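Local coordinates for protein V-type ATP synthase alpha chain (PDB 4O1S) that is the intein of a V-type ATP synthase alpha chain, a compact, mostly beta domain of the intein splicing family, at residues K23-Y26 with S27-K31. Residues are numbered along the deposited sequence; the frame is centred on the assembly and turned at random.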
loop_
_atom_site.group_PDB
_atom_site.type_symbol
_atom_site.label_atom_id
_atom_site.label_comp_id
_atom_site.label_asym_id
_atom_site.label_seq_id
_atom_site.Cartn_x
_atom_site.Cartn_y
_atom_site.Cartn_z
ATOM N N LYS A 23 1.223 -6.650 -8.484
ATOM C CA LYS A 23 1.721 -6.788 -9.845
ATOM C C LYS A 23 0.856 -7.740 -10.676
ATOM O O LYS A 23 0.720 -7.561 -11.890
ATOM C CB LYS A 23 3.179 -7.242 -9.850
ATOM C CG LYS A 23 3.373 -8.711 -9.533
ATOM C CD LYS A 23 4.855 -9.007 -9.482
ATOM C CE LYS A 23 5.117 -10.466 -9.188
ATOM N NZ LYS A 23 4.151 -11.300 -9.942
ATOM N N ASP A 24 0.257 -8.738 -10.028
ATOM C CA ASP A 24 -0.600 -9.679 -10.745
ATOM C C ASP A 24 -1.939 -9.043 -11.095
ATOM O O ASP A 24 -2.462 -9.211 -12.217
ATOM C CB ASP A 24 -0.817 -10.959 -9.935
ATOM C CG ASP A 24 0.464 -11.751 -9.743
ATOM O OD1 ASP A 24 1.389 -11.576 -10.577
ATOM O OD2 ASP A 24 0.557 -12.529 -8.762
ATOM N N LEU A 25 -2.481 -8.314 -10.122
ATOM C CA LEU A 25 -3.717 -7.573 -10.298
ATOM C C LEU A 25 -3.571 -6.589 -11.455
ATOM O O LEU A 25 -4.417 -6.520 -12.343
ATOM C CB LEU A 25 -4.028 -6.808 -9.020
ATOM C CG LEU A 25 -5.137 -5.766 -9.141
ATOM C CD1 LEU A 25 -6.423 -6.438 -9.596
ATOM C CD2 LEU A 25 -5.343 -5.054 -7.831
ATOM N N TYR A 26 -2.484 -5.832 -11.429
ATOM C CA TYR A 26 -2.188 -4.880 -12.480
ATOM C C TYR A 26 -2.147 -5.563 -13.843
ATOM O O TYR A 26 -2.737 -5.088 -14.823
ATOM C CB TYR A 26 -0.850 -4.164 -12.216
ATOM C CG TYR A 26 -0.626 -3.011 -13.184
ATOM C CD1 TYR A 26 -1.085 -1.721 -12.885
ATOM C CD2 TYR A 26 0.025 -3.214 -14.408
ATOM C CE1 TYR A 26 -0.893 -0.672 -13.775
ATOM C CE2 TYR A 26 0.208 -2.175 -15.303
ATOM C CZ TYR A 26 -0.256 -0.914 -14.983
ATOM O OH TYR A 26 -0.076 0.107 -15.877
ATOM N N SER A 27 -1.443 -6.681 -13.898
ATOM C CA SER A 27 -1.163 -7.322 -15.166
ATOM C C SER A 27 -2.457 -7.805 -15.793
ATOM O O SER A 27 -2.674 -7.702 -17.016
ATOM C CB SER A 27 -0.244 -8.509 -14.938
ATOM O OG SER A 27 0.232 -8.984 -16.175
ATOM N N SER A 28 -3.313 -8.344 -14.931
ATOM C CA SER A 28 -4.592 -8.891 -15.348
ATOM C C SER A 28 -5.517 -7.788 -15.871
ATOM O O SER A 28 -6.108 -7.906 -16.947
ATOM C CB SER A 28 -5.242 -9.611 -14.171
ATOM O OG SER A 28 -6.496 -10.143 -14.567
ATOM N N GLU A 29 -5.623 -6.711 -15.099
ATOM C CA GLU A 29 -6.471 -5.593 -15.457
ATOM C C GLU A 29 -5.970 -4.915 -16.732
ATOM O O GLU A 29 -6.742 -4.374 -17.509
ATOM C CB GLU A 29 -6.519 -4.603 -14.295
ATOM C CG GLU A 29 -7.213 -5.154 -13.063
ATOM C CD GLU A 29 -8.687 -5.342 -13.301
ATOM O OE1 GLU A 29 -9.216 -4.722 -14.247
ATOM O OE2 GLU A 29 -9.325 -6.107 -12.553
ATOM N N ARG A 30 -4.670 -4.986 -16.951
ATOM C CA ARG A 30 -4.072 -4.346 -18.097
ATOM C C ARG A 30 -4.575 -4.941 -19.415
ATOM O O ARG A 30 -4.705 -4.234 -20.414
ATOM C CB ARG A 30 -2.553 -4.428 -17.988
ATOM C CG ARG A 30 -1.855 -3.512 -18.942
ATOM C CD ARG A 30 -0.345 -3.596 -18.799
ATOM N NE ARG A 30 0.281 -2.621 -19.685
ATOM C CZ ARG A 30 0.734 -2.895 -20.901
ATOM N NH1 ARG A 30 0.663 -4.125 -21.383
ATOM N NH2 ARG A 30 1.254 -1.937 -21.633
ATOM N N LYS A 31 -4.895 -6.231 -19.400
ATOM C CA LYS A 31 -5.342 -6.940 -20.600
ATOM C C LYS A 31 -6.805 -6.763 -20.930
ATOM O O LYS A 31 -7.220 -7.057 -22.054
ATOM C CB LYS A 31 -5.168 -8.443 -20.423
ATOM C CG LYS A 31 -3.809 -8.910 -20.057
ATOM C CD LYS A 31 -3.810 -10.421 -20.125
ATOM C CE LYS A 31 -2.415 -10.946 -19.989
ATOM N NZ LYS A 31 -1.660 -10.114 -19.008
#
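Y26 and R30, one helical turn apart, meet where CE2 of the ring lies 3.8 Å from CD of the arginine. Both side chains set off with CG anti to the backbone N (chi1 -171° in Y26, -166° in R30), and the arginine then runs extended from CG to NE. The ring and guanidinium planes end up 24° apart, but the contact is made by the aliphatic chain, at a slant to the ring. Their polar ends converge on E44 of strand 43-58: the Y26 hydroxyl and R30 NE both reach its OE1, by a hydrogen bond and a salt bridge, which would limit the freedom of both ends. Y147 meets the Y26 ring edge-to-face. One residue back, CD1 of L25 touches CG of E29 at 3.8 Å, and the glutamate side chain also packs on L48, I52 and L70. The backbone beneath is bonded i to i+4, most nearly straight from E29 N to L25 O at 3.0 Å. The Y26–R30 and L25–E29 pairs are i/i+4 contacts of an alpha helix, here the short helix 22-31 laid against strands 43-58 and 61-75 of the otherwise beta-rich Hint (Hedgehog/intein) fold.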